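Local coordinates for protein, Family 18 Chitinase (Crocus vernus, PDB 3SIM) that probably hydrolyses the beta-1,4 glycosidic bonds of chitin, as a plant chitinase of glycosyl hydrolase family 18 built on a TIM barrel, at residues 97-102 and 141-146; 135-140 and 167-172; 185-190 and 201-206; 212-217 and 246-251. All blocks are in the same frame, centred on the assembly; numbering follows the deposited sequence.

Interaction 1: residues 97-102 and 141-146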
loop_
_atom_site.group_PDB
_atom_site.type_symbol
_atom_site.label_atom_id
_atom_site.label_comp_id
_atom_site.label_asym_id
_atom_site.label_seq_id
_atom_site.Cartn_x
_atom_site.Cartn_y
_atom_site.Cartn_z
ATOM N N ALA A 97 21.969 5.267 -6.936
ATOM C CA ALA A 97 23.355 5.523 -7.302
ATOM C C ALA A 97 24.288 4.309 -7.100
ATOM O O ALA A 97 25.124 4.047 -7.901
ATOM C CB ALA A 97 23.871 6.734 -6.655
ATOM N N SER A 98 24.071 3.604 -6.005
ATOM C CA SER A 98 24.557 2.270 -5.750
ATOM C C SER A 98 23.597 1.604 -4.783
ATOM O O SER A 98 22.951 2.273 -4.078
ATOM C CB SER A 98 25.949 2.268 -5.121
ATOM O OG SER A 98 25.987 2.906 -3.898
ATOM N N VAL A 99 23.614 0.292 -4.731
ATOM C CA VAL A 99 22.780 -0.411 -3.797
ATOM C C VAL A 99 23.132 -0.059 -2.341
ATOM O O VAL A 99 22.258 0.184 -1.559
ATOM C CB VAL A 99 22.822 -1.911 -4.012
ATOM C CG1 VAL A 99 22.173 -2.604 -2.928
ATOM C CG2 VAL A 99 22.201 -2.294 -5.341
ATOM N N ASP A 100 24.420 -0.060 -2.034
ATOM C CA ASP A 100 24.909 0.139 -0.695
ATOM C C ASP A 100 24.536 1.525 -0.233
ATOM O O ASP A 100 24.083 1.678 0.833
ATOM C CB ASP A 100 26.435 -0.032 -0.583
ATOM C CG ASP A 100 26.920 -1.502 -0.486
ATOM O OD1 ASP A 100 26.198 -2.438 -0.211
ATOM O OD2 ASP A 100 28.086 -1.724 -0.697
ATOM N N SER A 101 24.760 2.534 -1.066
ATOM C CA SER A 101 24.453 3.909 -0.721
ATOM C C SER A 101 22.958 4.218 -0.548
ATOM O O SER A 101 22.606 4.877 0.344
ATOM C CB SER A 101 25.174 4.932 -1.600
ATOM O OG SER A 101 24.625 4.999 -2.840
ATOM N N TRP A 102 22.121 3.689 -1.426
ATOM C CA TRP A 102 20.671 3.822 -1.324
ATOM C C TRP A 102 20.115 3.195 -0.039
ATOM O O TRP A 102 19.504 3.844 0.696
ATOM C CB TRP A 102 19.950 3.236 -2.548
ATOM C CG TRP A 102 18.545 3.623 -2.642
ATOM C CD1 TRP A 102 18.037 4.651 -3.348
ATOM C CD2 TRP A 102 17.438 2.992 -2.015
ATOM N NE1 TRP A 102 16.712 4.689 -3.221
ATOM C CE2 TRP A 102 16.315 3.704 -2.384
ATOM C CE3 TRP A 102 17.282 1.902 -1.166
ATOM C CZ2 TRP A 102 15.073 3.387 -1.926
ATOM C CZ3 TRP A 102 16.015 1.595 -0.714
ATOM C CH2 TRP A 102 14.943 2.335 -1.108
ATOM N N ILE A 141 15.262 -2.858 -2.000
ATOM C CA ILE A 141 14.086 -3.084 -1.205
ATOM C C ILE A 141 14.212 -4.278 -0.254
ATOM O O ILE A 141 13.806 -4.188 0.853
ATOM C CB ILE A 141 12.780 -3.178 -2.029
ATOM C CG1 ILE A 141 12.669 -1.990 -2.974
ATOM C CG2 ILE A 141 11.563 -3.328 -1.143
ATOM C CD1 ILE A 141 12.504 -0.715 -2.315
ATOM N N GLY A 142 14.760 -5.372 -0.754
ATOM C CA GLY A 142 14.959 -6.563 0.051
ATOM C C GLY A 142 15.873 -6.288 1.239
ATOM O O GLY A 142 15.488 -6.561 2.310
ATOM N N ARG A 143 17.013 -5.637 1.030
ATOM C CA ARG A 143 17.890 -5.266 2.125
ATOM C C ARG A 143 17.215 -4.296 3.118
ATOM O O ARG A 143 17.297 -4.497 4.250
ATOM C CB ARG A 143 19.248 -4.736 1.645
ATOM C CG ARG A 143 20.203 -5.815 1.175
ATOM C CD ARG A 143 21.477 -5.294 0.520
ATOM N NE ARG A 143 22.274 -4.442 1.360
ATOM C CZ ARG A 143 23.410 -3.872 1.000
ATOM N NH1 ARG A 143 24.034 -3.107 1.848
ATOM N NH2 ARG A 143 23.894 -4.049 -0.193
ATOM N N LEU A 144 16.473 -3.317 2.632
ATOM C CA LEU A 144 15.749 -2.397 3.492
ATOM C C LEU A 144 14.732 -3.095 4.405
ATOM O O LEU A 144 14.813 -2.891 5.549
ATOM C CB LEU A 144 14.928 -1.454 2.631
ATOM C CG LEU A 144 14.517 -0.046 3.039
ATOM C CD1 LEU A 144 13.207 0.450 2.424
ATOM C CD2 LEU A 144 14.689 0.342 4.478
ATOM N N ILE A 145 13.850 -3.914 3.881
ATOM C CA ILE A 145 12.887 -4.586 4.712
ATOM C C ILE A 145 13.559 -5.524 5.737
ATOM O O ILE A 145 13.255 -5.452 6.850
ATOM C CB ILE A 145 11.888 -5.349 3.866
ATOM C CG1 ILE A 145 11.115 -4.381 2.982
ATOM C CG2 ILE A 145 10.989 -6.238 4.725
ATOM C CD1 ILE A 145 10.409 -5.004 1.896
ATOM N N THR A 146 14.527 -6.294 5.284
ATOM C CA THR A 146 15.234 -7.269 6.077
ATOM C C THR A 146 15.916 -6.554 7.252
ATOM O O THR A 146 15.708 -6.934 8.357
ATOM C CB THR A 146 16.269 -8.105 5.236
ATOM O OG1 THR A 146 15.628 -8.918 4.258
ATOM C CG2 THR A 146 17.051 -8.983 6.127
#
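With CG anti to its carbonyl carbon (chi1 -77°) and the chain bent about its CG-CD bond (chi3 59°), Arg-143 reaches across to Asp-100, whose own CG also stands beside the backbone N and brings the carboxylate back toward helix 134-150. The guanidinium grips one oxygen end-on with both terminal nitrogens: NH2 of Arg-143 lies 2.8 Å from OD1 of Asp-100, and NH1 of Arg-143 3.1 Å from the same OD1. OD1 sits at the guanidinium edge, nearly in its plane, while the carboxylate plane is turned 71° away; one oxygen takes both N-H groups. CG1 of Val-99 packs 3.5 Å from NH2 of Arg-143. Deeper in, CH2 of Trp-102 meets CD1 of Ile-141 at 4.1 Å, and CZ3 of Trp-102 approaches CG of Leu-144 at 4.4 Å. NE1 of Trp-102 is hydrogen-bonded to Asp-38, which helps fix the indole. A leucine in place of Arg-143 would probably leave the Asp-100 carboxylate without its charged mate across the helices. The first turn of helix 99-116 is thus joined to helix 134-150 by an ion pair at the rim and apolar contacts beneath, and the neighbouring positive charge would be expected to stabilise the ionised carboxylate.

Interaction 2: residues 135-140 and 167-172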
loop_
_atom_site.group_PDB
_atom_site.type_symbol
_atom_site.label_atom_id
_atom_site.label_comp_id
_atom_site.label_asym_id
_atom_site.label_seq_id
_atom_site.Cartn_x
_atom_site.Cartn_y
_atom_site.Cartn_z
ATOM N N ASN A 135 16.970 -6.296 -10.723
ATOM C CA ASN A 135 17.844 -6.776 -9.669
ATOM C C ASN A 135 18.248 -5.720 -8.627
ATOM O O ASN A 135 18.278 -5.991 -7.468
ATOM C CB ASN A 135 19.015 -7.563 -10.246
ATOM C CG ASN A 135 18.575 -8.860 -10.912
ATOM O OD1 ASN A 135 17.682 -9.503 -10.480
ATOM N ND2 ASN A 135 19.188 -9.186 -11.954
ATOM N N THR A 136 18.546 -4.524 -9.111
ATOM C CA THR A 136 18.922 -3.374 -8.307
ATOM C C THR A 136 17.801 -2.955 -7.355
ATOM O O THR A 136 18.029 -2.782 -6.205
ATOM C CB THR A 136 19.413 -2.146 -9.198
ATOM O OG1 THR A 136 20.629 -2.459 -9.870
ATOM C CG2 THR A 136 19.562 -0.914 -8.378
ATOM N N PHE A 137 16.591 -2.894 -7.890
ATOM C CA PHE A 137 15.344 -2.713 -7.135
ATOM C C PHE A 137 15.090 -3.837 -6.120
ATOM O O PHE A 137 14.833 -3.580 -5.027
ATOM C CB PHE A 137 14.120 -2.659 -8.111
ATOM C CG PHE A 137 12.767 -2.439 -7.439
ATOM C CD1 PHE A 137 12.454 -1.245 -6.783
ATOM C CD2 PHE A 137 11.820 -3.418 -7.436
ATOM C CE1 PHE A 137 11.191 -1.107 -6.183
ATOM C CE2 PHE A 137 10.631 -3.234 -6.839
ATOM C CZ PHE A 137 10.299 -2.108 -6.253
ATOM N N ALA A 138 15.213 -5.083 -6.521
ATOM C CA ALA A 138 15.012 -6.187 -5.617
ATOM C C ALA A 138 15.975 -6.185 -4.416
ATOM O O ALA A 138 15.565 -6.380 -3.340
ATOM C CB ALA A 138 15.076 -7.504 -6.354
ATOM N N GLU A 139 17.237 -5.943 -4.686
ATOM C CA GLU A 139 18.279 -5.839 -3.699
ATOM C C GLU A 139 18.126 -4.662 -2.739
ATOM O O GLU A 139 18.197 -4.894 -1.607
ATOM C CB GLU A 139 19.656 -5.743 -4.333
ATOM C CG GLU A 139 20.329 -6.978 -4.699
ATOM C CD GLU A 139 21.673 -6.748 -5.438
ATOM O OE1 GLU A 139 22.574 -6.079 -4.895
ATOM O OE2 GLU A 139 21.786 -7.254 -6.556
ATOM N N CYS A 140 17.836 -3.465 -3.235
ATOM C CA CYS A 140 17.619 -2.308 -2.414
ATOM C C CYS A 140 16.414 -2.502 -1.454
ATOM O O CYS A 140 16.571 -2.349 -0.270
ATOM C CB CYS A 140 17.357 -1.075 -3.294
ATOM S SG CYS A 140 18.745 -0.248 -4.099
ATOM N N GLU A 167 7.257 -7.693 -13.413
ATOM C CA GLU A 167 8.613 -8.167 -13.604
ATOM C C GLU A 167 9.531 -7.754 -12.438
ATOM O O GLU A 167 10.229 -8.549 -11.916
ATOM C CB GLU A 167 9.184 -7.764 -14.985
ATOM C CG GLU A 167 10.588 -8.275 -15.220
ATOM C CD GLU A 167 11.191 -7.986 -16.593
ATOM O OE1 GLU A 167 10.759 -7.091 -17.272
ATOM O OE2 GLU A 167 12.123 -8.673 -16.962
ATOM N N TYR A 168 9.418 -6.490 -12.054
ATOM C CA TYR A 168 10.114 -5.867 -10.933
ATOM C C TYR A 168 9.763 -6.397 -9.547
ATOM O O TYR A 168 10.600 -6.807 -8.832
ATOM C CB TYR A 168 9.935 -4.348 -11.003
ATOM C CG TYR A 168 10.329 -3.775 -12.338
ATOM C CD1 TYR A 168 11.630 -3.586 -12.662
ATOM C CD2 TYR A 168 9.378 -3.525 -13.299
ATOM C CE1 TYR A 168 11.991 -3.136 -13.861
ATOM C CE2 TYR A 168 9.731 -3.033 -14.532
ATOM C CZ TYR A 168 11.047 -2.851 -14.814
ATOM O OH TYR A 168 11.423 -2.350 -16.009
ATOM N N TYR A 169 8.474 -6.474 -9.281
ATOM C CA TYR A 169 7.929 -7.091 -8.089
ATOM C C TYR A 169 8.174 -8.605 -7.906
ATOM O O TYR A 169 8.378 -9.058 -6.840
ATOM C CB TYR A 169 6.487 -6.631 -7.814
ATOM C CG TYR A 169 6.441 -5.171 -7.410
ATOM C CD1 TYR A 169 6.722 -4.816 -6.122
ATOM C CD2 TYR A 169 6.216 -4.146 -8.332
ATOM C CE1 TYR A 169 6.758 -3.549 -5.730
ATOM C CE2 TYR A 169 6.233 -2.828 -7.931
ATOM C CZ TYR A 169 6.523 -2.534 -6.618
ATOM O OH TYR A 169 6.564 -1.308 -6.161
ATOM N N LEU A 170 8.115 -9.358 -8.980
ATOM C CA LEU A 170 8.449 -10.775 -8.963
ATOM C C LEU A 170 9.919 -11.052 -8.614
ATOM O O LEU A 170 10.217 -11.913 -7.891
ATOM C CB LEU A 170 8.007 -11.519 -10.237
ATOM C CG LEU A 170 6.505 -11.815 -10.432
ATOM C CD1 LEU A 170 6.223 -12.209 -11.815
ATOM C CD2 LEU A 170 6.009 -12.804 -9.413
ATOM N N ALA A 171 10.796 -10.246 -9.140
ATOM C CA ALA A 171 12.190 -10.310 -8.761
ATOM C C ALA A 171 12.341 -10.065 -7.246
ATOM O O ALA A 171 12.964 -10.802 -6.624
ATOM C CB ALA A 171 12.981 -9.333 -9.492
ATOM N N LEU A 172 11.683 -9.056 -6.719
ATOM C CA LEU A 172 11.740 -8.754 -5.304
ATOM C C LEU A 172 11.165 -9.897 -4.447
ATOM O O LEU A 172 11.749 -10.298 -3.487
ATOM C CB LEU A 172 11.007 -7.454 -4.975
ATOM C CG LEU A 172 10.821 -6.986 -3.525
ATOM C CD1 LEU A 172 12.093 -7.001 -2.776
ATOM C CD2 LEU A 172 10.165 -5.633 -3.394
#
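This is a buried, apolar helix-helix contact on the outer layer of the TIM barrel, where Phe-137 and Ala-138 of helix 134-150 meet the successive helix 166-175. The axes of segments 135-140 and 167-172 approach to 8.3 Å and cross at -45°. The Phe-137 ring, its CG anti to the backbone N (chi1 -179°), extends between the helices and turns its edge to the face of Tyr-169: a T-shaped pair with centroids 5.3 Å apart and planes at 81°. CE2 of Phe-137 lies above the rim of the tyrosine ring, while O of Tyr-168 lies at the phenylalanine edge, 3.9 Å from CD2 of Phe-137. CD2 of Leu-172 packs on CE2 of Phe-137. At the small Ala-138 the backbones come close: CB of Ala-138 is 3.7 Å from CA of Leu-172, and CB of Ala-171 adds a methyl contact. CD1 of Leu-172 rests 3.6 Å from O of Ala-138. A serine at Phe-137 would probably open a gap between the helices and deprive the Tyr-169 face of its edge-on partner. Phe-137 also meets Phe-129 and Phe-94 edge-to-face. Tyr-169 OH bonds to Tyr-126 O just past strand 121-125, while Glu-139 and Cys-140 turn to helix 99-116.

Interaction 3: residues 185-190 and 201-206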
loop_
_atom_site.group_PDB
_atom_site.type_symbol
_atom_site.label_atom_id
_atom_site.label_comp_id
_atom_site.label_asym_id
_atom_site.label_seq_id
_atom_site.Cartn_x
_atom_site.Cartn_y
_atom_site.Cartn_z
ATOM N N TYR A 185 -2.492 -6.321 -4.240
ATOM C CA TYR A 185 -2.506 -6.272 -5.691
ATOM C C TYR A 185 -3.534 -5.250 -6.110
ATOM O O TYR A 185 -4.536 -5.160 -5.548
ATOM C CB TYR A 185 -2.775 -7.630 -6.353
ATOM C CG TYR A 185 -2.197 -7.826 -7.702
ATOM C CD1 TYR A 185 -2.960 -7.676 -8.848
ATOM C CD2 TYR A 185 -0.884 -8.185 -7.864
ATOM C CE1 TYR A 185 -2.443 -7.898 -10.107
ATOM C CE2 TYR A 185 -0.344 -8.372 -9.076
ATOM C CZ TYR A 185 -1.112 -8.214 -10.220
ATOM O OH TYR A 185 -0.558 -8.364 -11.433
ATOM N N GLN A 186 -3.146 -4.431 -7.053
ATOM C CA GLN A 186 -3.894 -3.289 -7.527
ATOM C C GLN A 186 -4.848 -3.710 -8.712
ATOM O O GLN A 186 -4.586 -3.493 -9.867
ATOM C CB GLN A 186 -2.956 -2.089 -7.809
ATOM C CG GLN A 186 -2.148 -1.494 -6.651
ATOM C CD GLN A 186 -1.578 -0.100 -6.970
ATOM O OE1 GLN A 186 -0.411 0.150 -6.819
ATOM N NE2 GLN A 186 -2.428 0.768 -7.413
ATOM N N PHE A 187 -5.947 -4.320 -8.353
ATOM C CA PHE A 187 -6.933 -4.794 -9.300
ATOM C C PHE A 187 -7.594 -3.628 -10.089
ATOM O O PHE A 187 -8.060 -3.815 -11.148
ATOM C CB PHE A 187 -7.928 -5.811 -8.702
ATOM C CG PHE A 187 -7.325 -7.158 -8.368
ATOM C CD1 PHE A 187 -7.244 -8.161 -9.289
ATOM C CD2 PHE A 187 -6.836 -7.402 -7.127
ATOM C CE1 PHE A 187 -6.682 -9.352 -8.967
ATOM C CE2 PHE A 187 -6.294 -8.579 -6.818
ATOM C CZ PHE A 187 -6.198 -9.554 -7.733
ATOM N N LYS A 188 -7.522 -2.422 -9.570
ATOM C CA LYS A 188 -8.053 -1.279 -10.296
ATOM C C LYS A 188 -7.302 -0.999 -11.623
ATOM O O LYS A 188 -7.777 -0.336 -12.455
ATOM C CB LYS A 188 -8.256 -0.041 -9.416
ATOM C CG LYS A 188 -7.112 0.413 -8.620
ATOM C CD LYS A 188 -6.973 -0.385 -7.305
ATOM C CE LYS A 188 -5.867 0.116 -6.444
ATOM N NZ LYS A 188 -5.354 1.220 -7.000
ATOM N N ALA A 189 -6.154 -1.610 -11.796
ATOM C CA ALA A 189 -5.375 -1.547 -13.009
ATOM C C ALA A 189 -6.012 -2.161 -14.274
ATOM O O ALA A 189 -5.734 -1.753 -15.323
ATOM C CB ALA A 189 -3.978 -2.025 -12.794
ATOM N N TYR A 190 -6.857 -3.143 -14.105
ATOM C CA TYR A 190 -7.548 -3.745 -15.215
ATOM C C TYR A 190 -8.652 -2.842 -15.799
ATOM O O TYR A 190 -9.066 -1.905 -15.159
ATOM C CB TYR A 190 -8.092 -5.094 -14.813
ATOM C CG TYR A 190 -7.048 -6.156 -14.474
ATOM C CD1 TYR A 190 -6.410 -6.871 -15.460
ATOM C CD2 TYR A 190 -6.772 -6.489 -13.180
ATOM C CE1 TYR A 190 -5.522 -7.826 -15.162
ATOM C CE2 TYR A 190 -5.866 -7.424 -12.890
ATOM C CZ TYR A 190 -5.239 -8.083 -13.879
ATOM O OH TYR A 190 -4.375 -9.020 -13.582
ATOM N N GLY A 201 -10.461 -14.846 -12.692
ATOM C CA GLY A 201 -9.316 -15.273 -13.472
ATOM C C GLY A 201 -8.048 -14.454 -13.180
ATOM O O GLY A 201 -6.986 -14.985 -13.047
ATOM N N TYR A 202 -8.219 -13.162 -13.032
ATOM C CA TYR A 202 -7.100 -12.288 -12.662
ATOM C C TYR A 202 -6.557 -12.610 -11.263
ATOM O O TYR A 202 -5.399 -12.645 -11.086
ATOM C CB TYR A 202 -7.392 -10.788 -12.832
ATOM C CG TYR A 202 -7.682 -10.314 -14.249
ATOM C CD1 TYR A 202 -7.069 -10.887 -15.356
ATOM C CD2 TYR A 202 -8.597 -9.325 -14.474
ATOM C CE1 TYR A 202 -7.361 -10.476 -16.620
ATOM C CE2 TYR A 202 -8.890 -8.917 -15.726
ATOM C CZ TYR A 202 -8.269 -9.484 -16.793
ATOM O OH TYR A 202 -8.574 -9.036 -18.008
ATOM N N TYR A 203 -7.443 -12.844 -10.317
ATOM C CA TYR A 203 -7.059 -13.223 -8.988
ATOM C C TYR A 203 -6.268 -14.531 -8.948
ATOM O O TYR A 203 -5.238 -14.576 -8.367
ATOM C CB TYR A 203 -8.234 -13.334 -8.003
ATOM C CG TYR A 203 -7.707 -13.793 -6.672
ATOM C CD1 TYR A 203 -7.624 -15.111 -6.340
ATOM C CD2 TYR A 203 -7.144 -12.894 -5.815
ATOM C CE1 TYR A 203 -7.049 -15.494 -5.174
ATOM C CE2 TYR A 203 -6.588 -13.248 -4.660
ATOM C CZ TYR A 203 -6.528 -14.540 -4.314
ATOM O OH TYR A 203 -5.967 -14.866 -3.147
ATOM N N ASN A 204 -6.759 -15.557 -9.596
ATOM C CA ASN A 204 -6.046 -16.794 -9.660
ATOM C C ASN A 204 -4.673 -16.653 -10.375
ATOM O O ASN A 204 -3.755 -17.267 -9.966
ATOM C CB ASN A 204 -6.898 -17.953 -10.153
ATOM C CG ASN A 204 -8.092 -18.303 -9.197
ATOM O OD1 ASN A 204 -7.974 -18.609 -8.055
ATOM N ND2 ASN A 204 -9.202 -18.317 -9.751
ATOM N N ASN A 205 -4.591 -15.805 -11.383
ATOM C CA ASN A 205 -3.350 -15.515 -12.068
ATOM C C ASN A 205 -2.317 -14.876 -11.087
ATOM O O ASN A 205 -1.217 -15.308 -11.035
ATOM C CB ASN A 205 -3.530 -14.546 -13.234
ATOM C CG ASN A 205 -4.260 -15.128 -14.464
ATOM O OD1 ASN A 205 -4.337 -16.297 -14.689
ATOM N ND2 ASN A 205 -4.729 -14.238 -15.287
ATOM N N ALA A 206 -2.766 -13.890 -10.312
ATOM C CA ALA A 206 -1.967 -13.216 -9.300
ATOM C C ALA A 206 -1.426 -14.141 -8.166
ATOM O O ALA A 206 -0.269 -14.071 -7.839
ATOM C CB ALA A 206 -2.702 -12.120 -8.730
#
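Tyr-202 and Tyr-190 carry the largest buried areas, and their rings form a nearly parallel offset stack, planes 3° apart and centroids separated by 3.6 Å. The two tyrosines run head to tail: CE1 of Tyr-190 lies over the centre of the Tyr-202 ring, CD2 of Tyr-202 over that of Tyr-190, and the hydroxyl OH of Tyr-190 reaches back to 3.6 Å from CB of Tyr-202. In both residues CG stands beside the backbone N (chi1 -65° and -63°), which sends each ring out from its backbone to the other. Phe-187, third in buried surface, points its ring end at the helix backbone; CE1 of Phe-187 is 3.8 Å from N of Tyr-203, and C of Tyr-202 lies at the ring edge. One face of the Phe-187 ring is covered by CD1 of Tyr-185, and the Tyr-185 ring in turn takes CB of Ala-206 over its centre, a CH-pi contact at 4.2 Å from CB to centroid. These aromatics close the loop after strand 182-184 against helix 196-209, while Tyr-185 O bonds to OG of Ser-218 on strand 215-220 and Tyr-203 OH to O of Val-215 near that strand's start.

Interaction 4: residues 212-217 and 246-251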
loop_
_atom_site.group_PDB
_atom_site.type_symbol
_atom_site.label_atom_id
_atom_site.label_comp_id
_atom_site.label_asym_id
_atom_site.label_seq_id
_atom_site.Cartn_x
_atom_site.Cartn_y
_atom_site.Cartn_z
ATOM N N GLY A 212 2.482 -18.793 -3.005
ATOM C CA GLY A 212 2.736 -18.784 -1.599
ATOM C C GLY A 212 2.789 -17.425 -0.915
ATOM O O GLY A 212 3.068 -17.331 0.233
ATOM N N GLY A 213 2.530 -16.367 -1.636
ATOM C CA GLY A 213 2.389 -15.044 -1.073
ATOM C C GLY A 213 0.899 -14.869 -0.835
ATOM O O GLY A 213 0.121 -15.453 -1.541
ATOM N N ASN A 214 0.493 -14.122 0.172
ATOM C CA ASN A 214 -0.915 -13.927 0.393
ATOM C C ASN A 214 -1.428 -12.643 -0.368
ATOM O O ASN A 214 -1.110 -11.529 -0.023
ATOM C CB ASN A 214 -1.317 -13.880 1.882
ATOM C CG ASN A 214 -0.972 -15.168 2.714
ATOM O OD1 ASN A 214 -0.809 -15.046 3.849
ATOM N ND2 ASN A 214 -0.900 -16.295 2.147
ATOM N N VAL A 215 -2.247 -12.859 -1.385
ATOM C CA VAL A 215 -2.755 -11.760 -2.193
ATOM C C VAL A 215 -4.164 -11.298 -1.766
ATOM O O VAL A 215 -5.129 -12.001 -1.891
ATOM C CB VAL A 215 -2.787 -12.131 -3.712
ATOM C CG1 VAL A 215 -3.132 -10.959 -4.557
ATOM C CG2 VAL A 215 -1.538 -12.803 -4.159
ATOM N N LEU A 216 -4.200 -10.077 -1.289
ATOM C CA LEU A 216 -5.398 -9.288 -1.108
ATOM C C LEU A 216 -6.068 -8.820 -2.416
ATOM O O LEU A 216 -5.452 -8.569 -3.410
ATOM C CB LEU A 216 -5.226 -8.085 -0.173
ATOM C CG LEU A 216 -4.482 -7.952 1.167
ATOM C CD1 LEU A 216 -5.339 -7.436 2.226
ATOM C CD2 LEU A 216 -3.691 -9.141 1.643
ATOM N N ILE A 217 -7.366 -8.798 -2.385
ATOM C CA ILE A 217 -8.156 -8.109 -3.394
ATOM C C ILE A 217 -8.330 -6.611 -3.075
ATOM O O ILE A 217 -8.085 -6.207 -2.005
ATOM C CB ILE A 217 -9.452 -8.807 -3.742
ATOM C CG1 ILE A 217 -10.418 -8.792 -2.552
ATOM C CG2 ILE A 217 -9.226 -10.223 -4.299
ATOM C CD1 ILE A 217 -11.789 -9.406 -2.795
ATOM N N LYS A 246 -10.230 -18.489 -0.056
ATOM C CA LYS A 246 -9.270 -17.666 -0.781
ATOM C C LYS A 246 -9.202 -16.130 -0.500
ATOM O O LYS A 246 -8.564 -15.439 -1.215
ATOM C CB LYS A 246 -9.444 -17.926 -2.268
ATOM C CG LYS A 246 -9.120 -19.331 -2.788
ATOM C CD LYS A 246 -9.019 -19.274 -4.290
ATOM C CE LYS A 246 -9.033 -20.579 -4.989
ATOM N NZ LYS A 246 -9.479 -20.489 -6.364
ATOM N N LEU A 247 -9.922 -15.644 0.490
ATOM C CA LEU A 247 -9.993 -14.234 0.774
ATOM C C LEU A 247 -9.046 -13.865 1.917
ATOM O O LEU A 247 -9.329 -14.083 3.030
ATOM C CB LEU A 247 -11.422 -13.796 1.111
ATOM C CG LEU A 247 -11.617 -12.298 1.338
ATOM C CD1 LEU A 247 -11.207 -11.522 0.168
ATOM C CD2 LEU A 247 -12.988 -11.964 1.811
ATOM N N HIS A 248 -7.875 -13.415 1.578
ATOM C CA HIS A 248 -6.881 -12.905 2.519
ATOM C C HIS A 248 -7.204 -11.582 3.205
ATOM O O HIS A 248 -6.786 -11.343 4.289
ATOM C CB HIS A 248 -5.486 -12.873 1.908
ATOM C CG HIS A 248 -5.004 -14.206 1.448
ATOM N ND1 HIS A 248 -4.635 -15.191 2.308
ATOM C CD2 HIS A 248 -4.838 -14.712 0.216
ATOM C CE1 HIS A 248 -4.274 -16.249 1.637
ATOM N NE2 HIS A 248 -4.399 -15.989 0.361
ATOM N N GLY A 249 -7.890 -10.725 2.478
ATOM C CA GLY A 249 -8.280 -9.399 2.889
ATOM C C GLY A 249 -8.664 -8.441 1.761
ATOM O O GLY A 249 -8.604 -8.773 0.614
ATOM N N ILE A 250 -9.077 -7.246 2.120
ATOM C CA ILE A 250 -9.445 -6.228 1.158
ATOM C C ILE A 250 -8.672 -4.899 1.386
ATOM O O ILE A 250 -8.602 -4.398 2.476
ATOM C CB ILE A 250 -10.955 -5.901 1.156
ATOM C CG1 ILE A 250 -11.803 -7.103 0.820
ATOM C CG2 ILE A 250 -11.255 -4.703 0.278
ATOM C CD1 ILE A 250 -13.142 -7.074 1.302
ATOM N N ALA A 251 -8.137 -4.372 0.319
ATOM C CA ALA A 251 -7.442 -3.092 0.315
ATOM C C ALA A 251 -8.179 -1.948 -0.458
ATOM O O ALA A 251 -8.631 -2.112 -1.559
ATOM C CB ALA A 251 -6.092 -3.276 -0.221
HETATM O O HOH W 1 -7.728 -12.699 -1.202
#
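The imidazole of His-248 is covered on one face by Asn-214: CB of Asn-214 stands over the ring centre, 3.7 Å from the His-248 centroid and 12° off its normal, a CH-pi contact. The side-chain amide of Asn-214 continues that layer, its plane only 13° from the ring, with ND2 of Asn-214 3.4 Å from CE1 of His-248. O of Val-215 lies at the imidazole edge, 3.4 Å from CD2 of His-248. The same carbonyl accepts a hydrogen bond from a water, which donates to O of Lys-246 as well and accepts from N of His-248, so that one water links three backbone groups of the two segments where they draw apart; Tyr-203 OH is a further partner of Val-215 O.

Further along, the two segments become neighbouring parallel strands of the TIM barrel, the two strands of a beta-alpha-beta unit whose crossover is helix 230-243. Ile-217 pairs with Ile-250 in a parallel bridge: its N donates to O of Gly-249 at 3.2 Å, and its O accepts from N of Ala-251 at 3.0 Å, the latter in the carbonyl plane. On the face shared by Ile-217 and Ile-250, Ile-217 holds CG1 between the backbone N and the carbonyl carbon (chi1 67°), where its end meets Leu-247, CD1 to CD1 at 3.7 Å; Phe-234, Ala-238 and Leu-241 of helix 230-243 pack on it too. CD1 of Leu-216 presses 3.5 Å from C of Gly-249, where a beta carbon on the glycine would clash.

In the fold
Interactions 1 and 2 share helix 134-150 and lie 11 Å apart between centres; CG2 of Ile-141 packs on CD2 of Leu-172 at 3.5 Å. By the two contacts helix 134-150 is packed between helices 99-116 and 166-175 in the outer layer of the barrel. Interactions 3 and 4, also 11 Å apart between centres, touch through OD1 of Asn-204 and NZ of Lys-246, 2.9 Å apart in a probable hydrogen bond. Interactions 2 and 3 come no nearer than about 7 Å between nearest atoms. Tyr-126 and Glu-127, neighbours of interactions 2 and 3, follow strand 121-125 in a sequence matching the DGxDxDxE signature of family 18, so both contacts probably border the active-site end of the barrel.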